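Local coordinates for protein putative oxidoreductase with NAD(P)-binding Rossmann-fold domain (Clostridium difficile, PDB 3UUW) that probably acts as an NAD(P)-dependent dehydrogenase of the Gfo/Idh/MocA family, using a Rossmann-fold domain to bind its dinucleotide cofactor, although its substrate is not known, at residues Ser74-His79 and Asp96-Ser101; Ile82-Leu87 and Gly106-Glu111; Pro130-Ile135 and Gln236-Leu241; Ser144-Lys149 and Glu228-Gly233. One frame throughout, in Å; residues are numbered along the deposited sequence. Where two conformers were deposited one is given.

Contacts 1 and 2 belong to the Rossmann domain. Their centres lie about 11 Å apart and they touch, and their segments alternate along the chain: each loop of contact 1 precedes a helix of contact 2, Ser74-His79 leading into helix 79-88 and Asp96-Ser101 into helix 103-116. Contacts 3 and 4 lie in the C-terminal domain, across the centre of the chain, about 27 to 36 Å away between centres. They share the mixed sheet, in which strands 224-231 and 234-239 are neighbours, and contact 4 is nested inside the loop that contact 3 closes. The four contacts thus sample the two halves of this putative oxidoreductase: the probable nucleotide-binding domain and the domain whose sheet meets another subunit.

Contact 1: residues Ser74-His79 and Asp96-Ser101; sequences SSTETH and DKPLAS
The imidazole of His79 is wedged between its own turn and the backbone of Asp96-Ser101. Thr76 CA lies over the centre of one ring face, 3.7 Å above the plane; Pro98 O and Ser74 OG sit at the edge. With CG anti to the carbonyl carbon (chi1 -72°), the ring turns ND1 to two carbonyls. His79 ND1 donates to Leu99 O at 2.9 Å, a partner in the ring plane although the donor stands above the carbonyl plane, and shares a weaker bond with Pro98 O. At the other nitrogen, His79 NE2 donates to Ser74 O (3.0 Å), so both ring nitrogens are tied to backbone and the ring's rotation is fixed. Beside it, Thr76 CG2 packs 3.6 Å from Pro98 CG, the two side chains crossing at about a right angle. One water joins Thr76 OG1 to Lys97 O, and another joins Thr76 O to Ser101 N. Asp96 OD1 and Lys97 NZ engage Tyr22 and Asp166. The cis peptide before Pro98 and the sequence Asp96-Lys97-Pro98 are consistent with the Glu/Asp-Lys-Pro motif of Gfo/Idh/MocA dehydrogenases, here on the loop after Rossmann strand 92-95, held against the loop following neighbouring strand 69-72.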
loop_
_atom_site.group_PDB
_atom_site.type_symbol
_atom_site.label_atom_id
_atom_site.label_comp_id
_atom_site.label_asym_id
_atom_site.label_seq_id
_atom_site.Cartn_x
_atom_site.Cartn_y
_atom_site.Cartn_z
ATOM N N SER A 74 -10.189 14.553 34.131
ATOM C CA SER A 74 -11.164 13.773 34.918
ATOM C C SER A 74 -12.355 13.318 34.079
ATOM O O SER A 74 -12.509 13.699 32.923
ATOM C CB SER A 74 -11.652 14.596 36.112
ATOM O OG SER A 74 -12.443 15.690 35.690
ATOM N N SER A 75 -13.206 12.488 34.674
ATOM C CA SER A 75 -14.364 11.971 33.979
ATOM C C SER A 75 -15.293 13.104 33.601
ATOM O O SER A 75 -15.444 14.060 34.356
ATOM C CB SER A 75 -15.132 10.998 34.862
ATOM O OG SER A 75 -15.703 11.663 35.976
ATOM N N THR A 76 -15.954 12.951 32.463
ATOM C CA THR A 76 -16.853 13.975 31.950
ATOM C C THR A 76 -17.854 14.482 32.983
ATOM O O THR A 76 -18.105 15.670 33.071
ATOM C CB THR A 76 -17.639 13.443 30.756
ATOM O OG1 THR A 76 -16.724 13.062 29.730
ATOM C CG2 THR A 76 -18.601 14.495 30.222
ATOM N N GLU A 77 -18.419 13.582 33.781
ATOM C CA GLU A 77 -19.440 13.991 34.747
ATOM C C GLU A 77 -18.921 14.920 35.859
ATOM O O GLU A 77 -19.693 15.641 36.446
ATOM C CB GLU A 77 -20.141 12.776 35.364
ATOM C CG GLU A 77 -19.278 11.956 36.305
ATOM C CD GLU A 77 -20.028 10.774 36.907
ATOM O OE1 GLU A 77 -21.266 10.860 37.056
ATOM O OE2 GLU A 77 -19.376 9.759 37.245
ATOM N N THR A 78 -17.619 14.895 36.126
ATOM C CA THR A 78 -17.034 15.736 37.166
ATOM C C THR A 78 -16.560 17.085 36.626
ATOM O O THR A 78 -16.186 17.965 37.391
ATOM C CB THR A 78 -15.822 15.035 37.844
ATOM O OG1 THR A 78 -14.764 14.861 36.895
ATOM C CG2 THR A 78 -16.223 13.688 38.405
ATOM N N HIS A 79 -16.561 17.256 35.312
ATOM C CA HIS A 79 -16.038 18.518 34.750
ATOM C C HIS A 79 -16.718 19.766 35.297
ATOM O O HIS A 79 -16.043 20.718 35.688
ATOM C CB HIS A 79 -16.197 18.535 33.235
ATOM C CG HIS A 79 -15.273 17.615 32.503
ATOM N ND1 HIS A 79 -15.212 17.588 31.127
ATOM C CD2 HIS A 79 -14.362 16.709 32.936
ATOM C CE1 HIS A 79 -14.330 16.681 30.743
ATOM N NE2 HIS A 79 -13.798 16.135 31.821
ATOM N N ASP A 96 -10.233 17.783 28.711
ATOM C CA ASP A 96 -10.619 16.891 27.621
ATOM C C ASP A 96 -12.086 17.071 27.267
ATOM O O ASP A 96 -12.899 17.533 28.095
ATOM C CB ASP A 96 -10.335 15.447 27.965
ATOM C CG ASP A 96 -8.872 15.123 27.811
ATOM O OD1 ASP A 96 -8.320 15.305 26.678
ATOM O OD2 ASP A 96 -8.274 14.702 28.810
ATOM N N LYS A 97 -12.417 16.728 26.027
ATOM C CA LYS A 97 -13.782 16.839 25.552
ATOM C C LYS A 97 -14.665 15.803 26.233
ATOM O O LYS A 97 -14.163 14.770 26.698
ATOM C CB LYS A 97 -13.849 16.723 24.014
ATOM C CG LYS A 97 -13.108 15.557 23.310
ATOM C CD LYS A 97 -13.723 14.183 23.558
ATOM C CE LYS A 97 -12.907 13.381 24.533
ATOM N NZ LYS A 97 -13.573 12.121 24.929
ATOM N N PRO A 98 -15.960 16.100 26.386
ATOM C CA PRO A 98 -16.614 17.377 26.099
ATOM C C PRO A 98 -16.422 18.312 27.302
ATOM O O PRO A 98 -16.038 17.861 28.391
ATOM C CB PRO A 98 -18.072 16.971 25.960
ATOM C CG PRO A 98 -18.225 15.900 26.950
ATOM C CD PRO A 98 -16.924 15.123 26.918
ATOM N N LEU A 99 -16.693 19.590 27.122
ATOM C CA LEU A 99 -16.511 20.582 28.188
ATOM C C LEU A 99 -17.244 20.143 29.464
ATOM O O LEU A 99 -16.634 19.988 30.525
ATOM C CB LEU A 99 -17.031 21.928 27.714
ATOM C CG LEU A 99 -16.968 23.102 28.688
ATOM C CD1 LEU A 99 -15.600 23.176 29.377
ATOM C CD2 LEU A 99 -17.270 24.421 27.967
ATOM N N ALA A 100 -18.546 19.923 29.350
ATOM C CA ALA A 100 -19.339 19.451 30.471
ATOM C C ALA A 100 -20.389 18.429 30.010
ATOM O O ALA A 100 -20.557 18.190 28.815
ATOM C CB ALA A 100 -19.981 20.644 31.193
ATOM N N SER A 101 -21.087 17.803 30.954
ATOM C CA SER A 101 -22.085 16.804 30.592
ATOM C C SER A 101 -23.160 17.333 29.632
ATOM O O SER A 101 -23.691 16.587 28.785
ATOM C CB SER A 101 -22.734 16.255 31.863
ATOM O OG SER A 101 -21.752 15.650 32.690
HETATM O O HOH W 1 -19.821 17.868 33.752
HETATM O O HOH W 2 -13.898 13.984 29.317
#

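Contact 2: residues Ile82-Leu87 and Gly106-Glu111; sequences IIKILL and GEELIE
Leu109 reaches from helix 106-111 across to Ile83 and the backbone of Lys84 on helix 82-87. Its CB starts obliquely to the partner helix. CG, anti to the carbonyl carbon (chi1 -62°), then swings the fork across, and both methyls rest against the same side of Ile83. Leu109 CD1 is turned towards the tip, 4.1 Å from both CB and CD1 of Ile83. Leu109 CD2 lies 4.0 Å from Ile83 CG2 and 3.9 Å from the backbone N of Lys84. The Leu109 and Ile83 side chains cross at about a right angle, and a single leucine fork supplies much of the apolar contact. One turn along, Leu87 CD1 comes back the opposite way and rests 3.6 Å from Leu109 O, a methyl set against a main-chain carbonyl of the facing helix.

At the exposed border, beside Glu108, the contact turns polar. Lys84 NZ and Glu108 OE2 stand 4.6 Å apart, so their opposite charges do not meet directly. A water donates a hydrogen bond to Glu108 OE2 at 2.7 Å; its link to Lys84 NZ is doubtful, being long and resting on one of two lysine conformers. Glu108 OE1 has its own partner in Tyr80 OH.

The two helical segments run nearly parallel, 7° apart, with axes 10.3 Å from each other. Helix 79-88 links strands 69-72 and 92-95, and helix 103-116 links 92-95 to 120-122, as in consecutive beta-alpha-beta crossovers. Both pack on one side of the parallel sheet, where Ile83 also meets Leu72 and Val95, and Leu87 meets Val93.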
loop_
_atom_site.group_PDB
_atom_site.type_symbol
_atom_site.label_atom_id
_atom_site.label_comp_id
_atom_site.label_asym_id
_atom_site.label_seq_id
_atom_site.Cartn_x
_atom_site.Cartn_y
_atom_site.Cartn_z
ATOM N N ILE A 82 -15.811 20.646 38.981
ATOM C CA ILE A 82 -14.395 20.939 39.135
ATOM C C ILE A 82 -14.027 22.254 38.449
ATOM O O ILE A 82 -13.335 23.076 39.029
ATOM C CB ILE A 82 -13.479 19.799 38.631
ATOM C CG1 ILE A 82 -13.674 18.529 39.466
ATOM C CG2 ILE A 82 -12.018 20.254 38.660
ATOM C CD1 ILE A 82 -12.895 17.312 38.931
ATOM N N ILE A 83 -14.494 22.464 37.220
ATOM C CA ILE A 83 -14.120 23.675 36.489
ATOM C C ILE A 83 -14.656 24.941 37.169
ATOM O O ILE A 83 -13.996 25.964 37.149
ATOM C CB ILE A 83 -14.544 23.605 35.011
ATOM C CG1 ILE A 83 -13.839 22.429 34.326
ATOM C CG2 ILE A 83 -14.202 24.934 34.285
ATOM C CD1 ILE A 83 -14.316 22.135 32.872
ATOM N N LYS A 84 -15.841 24.860 37.767
ATOM C CA LYS A 84 -16.398 25.995 38.472
ATOM C C LYS A 84 -15.447 26.390 39.616
ATOM O O LYS A 84 -15.119 27.556 39.769
ATOM C CB LYS A 84 -17.817 25.669 38.948
ATOM C CG LYS A 84 -18.594 26.805 39.556
ATOM C CD LYS A 84 -20.119 26.542 39.450
ATOM C CE LYS A 84 -20.505 25.075 39.758
ATOM N NZ LYS A 84 -21.982 24.858 39.944
ATOM N N ILE A 85 -14.971 25.407 40.381
ATOM C CA ILE A 85 -13.994 25.657 41.458
ATOM C C ILE A 85 -12.698 26.306 40.930
ATOM O O ILE A 85 -12.212 27.306 41.474
ATOM C CB ILE A 85 -13.640 24.348 42.180
ATOM C CG1 ILE A 85 -14.846 23.843 42.984
ATOM C CG2 ILE A 85 -12.408 24.529 43.078
ATOM C CD1 ILE A 85 -14.689 22.423 43.492
ATOM N N LEU A 86 -12.166 25.752 39.844
ATOM C CA LEU A 86 -10.897 26.207 39.285
ATOM C C LEU A 86 -10.953 27.633 38.756
ATOM O O LEU A 86 -10.095 28.445 39.056
ATOM C CB LEU A 86 -10.445 25.251 38.167
ATOM C CG LEU A 86 -10.094 23.824 38.612
ATOM C CD1 LEU A 86 -9.704 22.924 37.402
ATOM C CD2 LEU A 86 -8.966 23.868 39.641
ATOM N N LEU A 87 -11.992 27.927 37.984
ATOM C CA LEU A 87 -12.163 29.260 37.437
ATOM C C LEU A 87 -12.340 30.268 38.574
ATOM O O LEU A 87 -11.798 31.365 38.531
ATOM C CB LEU A 87 -13.342 29.295 36.452
ATOM C CG LEU A 87 -13.181 28.478 35.173
ATOM C CD1 LEU A 87 -14.488 28.467 34.373
ATOM C CD2 LEU A 87 -12.015 28.990 34.331
ATOM N N GLY A 106 -21.818 23.796 29.906
ATOM C CA GLY A 106 -20.698 24.379 29.194
ATOM C C GLY A 106 -20.822 25.891 28.972
ATOM O O GLY A 106 -19.864 26.643 29.176
ATOM N N GLU A 107 -22.014 26.344 28.576
ATOM C CA GLU A 107 -22.247 27.774 28.354
ATOM C C GLU A 107 -22.025 28.592 29.631
ATOM O O GLU A 107 -21.490 29.700 29.577
ATOM C CB GLU A 107 -23.650 27.996 27.807
ATOM C CG GLU A 107 -23.820 27.501 26.362
ATOM C CD GLU A 107 -25.275 27.523 25.867
ATOM O OE1 GLU A 107 -26.184 27.283 26.666
ATOM O OE2 GLU A 107 -25.505 27.752 24.664
ATOM N N GLU A 108 -22.407 28.030 30.767
ATOM C CA GLU A 108 -22.238 28.691 32.051
ATOM C C GLU A 108 -20.754 28.822 32.397
ATOM O O GLU A 108 -20.301 29.875 32.844
ATOM C CB GLU A 108 -22.964 27.934 33.159
ATOM C CG GLU A 108 -22.873 28.628 34.519
ATOM C CD GLU A 108 -23.359 27.777 35.665
ATOM O OE1 GLU A 108 -24.069 26.777 35.424
ATOM O OE2 GLU A 108 -23.044 28.130 36.828
ATOM N N LEU A 109 -20.004 27.749 32.171
ATOM C CA LEU A 109 -18.563 27.741 32.432
ATOM C C LEU A 109 -17.828 28.735 31.528
ATOM O O LEU A 109 -16.927 29.416 31.974
ATOM C CB LEU A 109 -17.975 26.356 32.287
ATOM C CG LEU A 109 -18.498 25.265 33.238
ATOM C CD1 LEU A 109 -17.973 23.893 32.799
ATOM C CD2 LEU A 109 -18.128 25.606 34.705
ATOM N N ILE A 110 -18.230 28.806 30.264
ATOM C CA ILE A 110 -17.617 29.740 29.318
ATOM C C ILE A 110 -17.789 31.166 29.817
ATOM O O ILE A 110 -16.832 31.980 29.809
ATOM C CB ILE A 110 -18.170 29.551 27.871
ATOM C CG1 ILE A 110 -17.633 28.231 27.283
ATOM C CG2 ILE A 110 -17.786 30.767 26.964
ATOM C CD1 ILE A 110 -18.510 27.670 26.109
ATOM N N GLU A 111 -18.997 31.507 30.261
ATOM C CA GLU A 111 -19.219 32.865 30.738
ATOM C C GLU A 111 -18.408 33.148 31.992
ATOM O O GLU A 111 -17.835 34.238 32.121
ATOM C CB GLU A 111 -20.699 33.152 30.954
ATOM C CG GLU A 111 -21.488 33.148 29.652
ATOM C CD GLU A 111 -20.873 34.049 28.578
ATOM O OE1 GLU A 111 -20.531 35.205 28.904
ATOM O OE2 GLU A 111 -20.741 33.589 27.414
HETATM O O HOH W 3 -23.978 27.335 39.197
#

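Contact 3: residues Pro130-Ile135 and Gln236-Leu241; sequences PMYKEI and QRVKNL
Val238 is the apolar centre of this helix-to-strand contact, pressed by Met131, Tyr132 and Ile135 together. Val238 CG1 lies 3.6 Å from Tyr132 CE1, approaching the ring obliquely, while Val238 CB sits at the ring edge, in its plane. Met131 CB lies 3.8 Å from Val238 CG1, although the thioether beyond leads away from the strand. The second methyl, Val238 CG2, is met by Ile135 CD1, again at 3.8 Å. Ile135 has CG1 between its backbone N and carbonyl carbon (chi1 63°), which leaves CG2 to pack against Gln236 CB. These two chains slide past each other in opposite directions, and Gln236 NE2 gives a weak hydrogen bond to Ile135 O (3.1 Å, 129° at the hydrogen).

Water joins the helix start and the end of the strand segment. One molecule accepts from Met131 N and donates to Leu241 O (2.6 Å). A second lies beside Tyr132 OH, donating to it and to Val238 O while accepting from Leu241 N. Further out, Glu225 OE2 bonds the Tyr132 hydroxyl, and Val227 and Leu244, on the two flanking strands, complete the apolar layer around Ile135.

Helix 130-135 runs nearly antiparallel to strand 236-239 (172°), with axes 8.7 Å apart, and packs on one face of the mixed sheet. Its chemistry is mainly that of a buried hydrocarbon seam. Where the helix begins, water bridges the polar groups and Glu225 takes the phenol as well; at the other end a single weak bond, from glutamine amide to helix carbonyl, is the direct polar link.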
loop_
_atom_site.group_PDB
_atom_site.type_symbol
_atom_site.label_atom_id
_atom_site.label_comp_id
_atom_site.label_asym_id
_atom_site.label_seq_id
_atom_site.Cartn_x
_atom_site.Cartn_y
_atom_site.Cartn_z
ATOM N N PRO A 130 -0.885 17.436 12.916
ATOM C CA PRO A 130 -0.116 18.072 11.837
ATOM C C PRO A 130 -0.588 17.689 10.426
ATOM O O PRO A 130 -0.697 18.570 9.581
ATOM C CB PRO A 130 1.306 17.592 12.101
ATOM C CG PRO A 130 1.346 17.480 13.595
ATOM C CD PRO A 130 0.008 16.914 13.972
ATOM N N MET A 131 -0.939 16.433 10.192
ATOM C CA MET A 131 -1.315 16.031 8.819
ATOM C C MET A 131 -2.708 16.520 8.470
ATOM O O MET A 131 -2.971 16.849 7.320
ATOM C CB MET A 131 -1.147 14.541 8.609
ATOM C CG MET A 131 0.320 14.128 8.506
ATOM S SD MET A 131 0.462 12.349 8.346
ATOM C CE MET A 131 2.179 12.199 7.788
ATOM N N TYR A 132 -3.585 16.624 9.461
ATOM C CA TYR A 132 -4.911 17.190 9.208
ATOM C C TYR A 132 -4.792 18.673 8.853
ATOM O O TYR A 132 -5.495 19.171 7.964
ATOM C CB TYR A 132 -5.831 17.054 10.406
ATOM C CG TYR A 132 -6.426 15.663 10.670
ATOM C CD1 TYR A 132 -6.178 14.583 9.844
ATOM C CD2 TYR A 132 -7.328 15.477 11.714
ATOM C CE1 TYR A 132 -6.774 13.343 10.072
ATOM C CE2 TYR A 132 -7.914 14.241 11.952
ATOM C CZ TYR A 132 -7.637 13.177 11.126
ATOM O OH TYR A 132 -8.241 11.962 11.362
ATOM N N LYS A 133 -3.931 19.385 9.571
ATOM C CA LYS A 133 -3.697 20.782 9.247
ATOM C C LYS A 133 -3.143 20.921 7.824
ATOM O O LYS A 133 -3.503 21.868 7.094
ATOM C CB LYS A 133 -2.783 21.459 10.266
ATOM C CG LYS A 133 -3.470 21.687 11.601
ATOM C CD LYS A 133 -2.600 22.384 12.672
ATOM C CE LYS A 133 -1.923 23.663 12.188
ATOM N NZ LYS A 133 -2.913 24.721 11.848
ATOM N N GLU A 134 -2.228 20.040 7.453
ATOM C CA GLU A 134 -1.633 20.104 6.118
ATOM C C GLU A 134 -2.684 19.939 5.031
ATOM O O GLU A 134 -2.743 20.754 4.110
ATOM C CB GLU A 134 -0.525 19.086 5.958
ATOM C CG GLU A 134 0.206 19.214 4.637
ATOM C CD GLU A 134 1.528 18.474 4.603
ATOM O OE1 GLU A 134 1.877 17.797 5.590
ATOM O OE2 GLU A 134 2.217 18.576 3.563
ATOM N N ILE A 135 -3.548 18.937 5.137
ATOM C CA ILE A 135 -4.521 18.718 4.069
ATOM C C ILE A 135 -5.549 19.828 4.058
ATOM O O ILE A 135 -5.980 20.240 2.997
ATOM C CB ILE A 135 -5.171 17.286 4.073
ATOM C CG1 ILE A 135 -5.989 17.014 5.337
ATOM C CG2 ILE A 135 -4.080 16.221 3.896
ATOM C CD1 ILE A 135 -6.865 15.711 5.244
ATOM N N GLN A 236 -7.053 14.041 -1.141
ATOM C CA GLN A 236 -6.112 13.977 -0.025
ATOM C C GLN A 236 -6.715 13.071 1.048
ATOM O O GLN A 236 -7.902 13.162 1.345
ATOM C CB GLN A 236 -5.862 15.335 0.607
ATOM C CG GLN A 236 -5.282 16.430 -0.297
ATOM C CD GLN A 236 -5.616 17.850 0.208
ATOM O OE1 GLN A 236 -6.739 18.314 0.078
ATOM N NE2 GLN A 236 -4.633 18.525 0.740
ATOM N N ARG A 237 -5.900 12.226 1.658
ATOM C CA ARG A 237 -6.381 11.412 2.761
ATOM C C ARG A 237 -5.346 11.376 3.861
ATOM O O ARG A 237 -4.132 11.334 3.591
ATOM C CB ARG A 237 -6.641 9.955 2.380
ATOM C CG ARG A 237 -7.249 9.693 1.052
ATOM C CD ARG A 237 -7.650 8.205 0.972
ATOM N NE ARG A 237 -8.280 8.013 -0.304
ATOM C CZ ARG A 237 -7.617 7.842 -1.436
ATOM N NH1 ARG A 237 -6.283 7.763 -1.443
ATOM N NH2 ARG A 237 -8.290 7.718 -2.552
ATOM N N VAL A 238 -5.821 11.350 5.094
ATOM C CA VAL A 238 -4.930 11.114 6.223
ATOM C C VAL A 238 -5.509 9.913 6.958
ATOM O O VAL A 238 -6.678 9.924 7.328
ATOM C CB VAL A 238 -4.775 12.316 7.162
ATOM C CG1 VAL A 238 -3.926 11.937 8.373
ATOM C CG2 VAL A 238 -4.119 13.452 6.440
ATOM N N LYS A 239 -4.696 8.874 7.130
ATOM C CA LYS A 239 -5.111 7.651 7.766
ATOM C C LYS A 239 -4.450 7.511 9.123
ATOM O O LYS A 239 -3.229 7.666 9.251
ATOM C CB LYS A 239 -4.725 6.440 6.902
ATOM C CG LYS A 239 -5.414 6.407 5.562
ATOM C CD LYS A 239 -4.957 5.169 4.766
ATOM C CE LYS A 239 -5.692 5.037 3.441
ATOM N NZ LYS A 239 -5.198 3.842 2.709
ATOM N N ASN A 240 -5.265 7.207 10.120
ATOM C CA ASN A 240 -4.807 7.006 11.509
ATOM C C ASN A 240 -3.932 8.150 12.032
ATOM O O ASN A 240 -2.989 7.936 12.829
ATOM C CB ASN A 240 -4.089 5.655 11.632
ATOM C CG ASN A 240 -5.011 4.483 11.353
ATOM O OD1 ASN A 240 -6.216 4.560 11.578
ATOM N ND2 ASN A 240 -4.436 3.372 10.943
ATOM N N LEU A 241 -4.251 9.354 11.564
ATOM C CA LEU A 241 -3.568 10.602 11.925
ATOM C C LEU A 241 -2.102 10.674 11.545
ATOM O O LEU A 241 -1.432 11.676 11.877
ATOM C CB LEU A 241 -3.727 10.911 13.431
ATOM C CG LEU A 241 -5.146 11.091 13.939
ATOM C CD1 LEU A 241 -5.809 9.786 14.156
ATOM C CD2 LEU A 241 -5.163 11.915 15.263
HETATM O O HOH W 4 -0.068 13.944 11.895
HETATM O O HOH W 5 -6.757 9.949 10.197
#

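Contact 4: residues Ser144-Lys149 and Glu228-Gly233; sequences SINICK and EILSKG
Strands 144-149 and 228-231 are antiparallel neighbours in the mixed sheet of the C-terminal domain. Ser144 pairs with Leu230 and Asn146 with Glu228 as hydrogen-bonded pairs, flanking the non-hydrogen-bonded pair Ile145 with Ile229. The Asn146-Glu228 pair has two short bonds, Asn146 N to Glu228 O and Glu228 N to Asn146 O, both 2.8 Å. At the other pair, Leu230 N donates to Ser144 O at 2.9 Å, nearly along the C=O axis, but the reciprocal bond from Ser144 N to Leu230 O stretches to 3.4 Å and is weak. Between them, Ile145 CA contributes a CH-O contact to Glu228 O at 3.2 Å.

This pairing places strand 224-231 between 142-150 and 234-239, in the eight-stranded sheet of an alpha+beta domain whose helices pack on one face. Ile145 and Ile229 share that face, lying side by side with their CG1 atoms 4.1 Å apart, and Ile145 reaches Leu178 of helix 160-179.

On the other face Asn146 and Glu228 also point the same way. Asn146 ND2 donates to the anti lone pair of Glu228 OE1 (2.9 Å, 154° at the hydrogen). The acceptor lies in the amide plane, while amide and carboxylate planes are turned 67° from each other. CG of Glu228 is anti to its backbone N (chi1 176°) and the chain stays extended, carrying the carboxylate alongside the amide. Glu228 OE2 forms a salt bridge with Arg237, and Asn146 OD1 accepts from Asn213. Ser144 on this face packs on Phe200 of the second subunit.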
loop_
_atom_site.group_PDB
_atom_site.type_symbol
_atom_site.label_atom_id
_atom_site.label_comp_id
_atom_site.label_asym_id
_atom_site.label_seq_id
_atom_site.Cartn_x
_atom_site.Cartn_y
_atom_site.Cartn_z
ATOM N N SER A 144 -16.222 17.498 -1.625
ATOM C CA SER A 144 -16.760 16.539 -0.649
ATOM C C SER A 144 -15.693 16.184 0.359
ATOM O O SER A 144 -14.502 16.170 0.030
ATOM C CB SER A 144 -17.200 15.268 -1.378
ATOM O OG SER A 144 -17.919 14.380 -0.563
ATOM N N ILE A 145 -16.117 15.861 1.585
ATOM C CA ILE A 145 -15.196 15.377 2.602
ATOM C C ILE A 145 -15.838 14.162 3.245
ATOM O O ILE A 145 -17.039 14.150 3.504
ATOM C CB ILE A 145 -14.897 16.447 3.664
ATOM C CG1 ILE A 145 -14.241 17.666 3.028
ATOM C CG2 ILE A 145 -13.974 15.891 4.761
ATOM C CD1 ILE A 145 -13.982 18.797 4.012
ATOM N N ASN A 146 -15.036 13.147 3.475
ATOM C CA ASN A 146 -15.501 11.954 4.196
ATOM C C ASN A 146 -14.639 11.760 5.438
ATOM O O ASN A 146 -13.414 11.808 5.348
ATOM C CB ASN A 146 -15.411 10.704 3.306
ATOM C CG ASN A 146 -16.199 10.839 2.036
ATOM O OD1 ASN A 146 -17.394 11.129 2.052
ATOM N ND2 ASN A 146 -15.527 10.629 0.903
ATOM N N ILE A 147 -15.264 11.499 6.580
ATOM C CA ILE A 147 -14.530 11.273 7.806
ATOM C C ILE A 147 -15.092 10.056 8.478
ATOM O O ILE A 147 -16.284 9.983 8.701
ATOM C CB ILE A 147 -14.627 12.455 8.803
ATOM C CG1 ILE A 147 -14.206 13.780 8.139
ATOM C CG2 ILE A 147 -13.778 12.146 10.041
ATOM C CD1 ILE A 147 -14.398 15.025 9.063
ATOM N N CYS A 148 -14.234 9.100 8.815
ATOM C CA CYS A 148 -14.701 7.940 9.550
ATOM C C CYS A 148 -13.794 7.603 10.710
ATOM O O CYS A 148 -12.609 7.942 10.701
ATOM C CB CYS A 148 -14.831 6.729 8.654
ATOM S SG CYS A 148 -13.281 6.136 8.058
ATOM N N LYS A 149 -14.367 6.926 11.704
ATOM C CA LYS A 149 -13.640 6.484 12.889
ATOM C C LYS A 149 -14.295 5.205 13.372
ATOM O O LYS A 149 -15.348 5.244 14.016
ATOM C CB LYS A 149 -13.647 7.556 13.979
ATOM C CG LYS A 149 -12.782 7.253 15.160
ATOM C CD LYS A 149 -12.699 8.464 16.091
ATOM C CE LYS A 149 -11.588 8.323 17.122
ATOM N NZ LYS A 149 -11.852 7.254 18.119
ATOM N N GLU A 228 -10.795 12.182 4.310
ATOM C CA GLU A 228 -10.568 12.209 2.867
ATOM C C GLU A 228 -11.220 13.459 2.342
ATOM O O GLU A 228 -12.435 13.681 2.571
ATOM C CB GLU A 228 -11.206 11.005 2.202
ATOM C CG GLU A 228 -11.111 10.971 0.691
ATOM C CD GLU A 228 -11.655 9.673 0.177
ATOM O OE1 GLU A 228 -12.887 9.486 0.284
ATOM O OE2 GLU A 228 -10.852 8.828 -0.287
ATOM N N ILE A 229 -10.435 14.273 1.650
ATOM C CA ILE A 229 -10.937 15.483 1.039
ATOM C C ILE A 229 -10.845 15.371 -0.478
ATOM O O ILE A 229 -9.750 15.160 -1.017
ATOM C CB ILE A 229 -10.138 16.709 1.509
ATOM C CG1 ILE A 229 -10.222 16.875 3.033
ATOM C CG2 ILE A 229 -10.602 18.018 0.760
ATOM C CD1 ILE A 229 -9.371 18.050 3.549
ATOM N N LEU A 230 -11.989 15.484 -1.148
ATOM C CA LEU A 230 -12.059 15.498 -2.619
ATOM C C LEU A 230 -12.124 16.958 -3.083
ATOM O O LEU A 230 -13.061 17.689 -2.742
ATOM C CB LEU A 230 -13.283 14.733 -3.138
ATOM C CG LEU A 230 -13.335 13.202 -3.032
ATOM C CD1 LEU A 230 -13.540 12.744 -1.603
ATOM C CD2 LEU A 230 -14.464 12.667 -3.911
ATOM N N SER A 231 -11.141 17.375 -3.870
ATOM C CA SER A 231 -11.097 18.758 -4.358
ATOM C C SER A 231 -10.720 18.791 -5.831
ATOM O O SER A 231 -10.389 17.772 -6.416
ATOM C CB SER A 231 -10.145 19.588 -3.523
ATOM O OG SER A 231 -8.821 19.121 -3.658
ATOM N N LYS A 232 -10.791 19.965 -6.438
ATOM C CA LYS A 232 -10.479 20.071 -7.849
ATOM C C LYS A 232 -9.093 19.496 -8.137
ATOM O O LYS A 232 -8.082 19.987 -7.621
ATOM C CB LYS A 232 -10.549 21.523 -8.304
ATOM C CG LYS A 232 -10.180 21.690 -9.767
ATOM C CD LYS A 232 -10.214 23.143 -10.183
ATOM C CE LYS A 232 -11.549 23.523 -10.741
ATOM N NZ LYS A 232 -11.694 22.971 -12.117
ATOM N N GLY A 233 -9.061 18.443 -8.936
ATOM C CA GLY A 233 -7.817 17.803 -9.356
ATOM C C GLY A 233 -7.067 17.018 -8.310
ATOM O O GLY A 233 -5.936 16.624 -8.532
#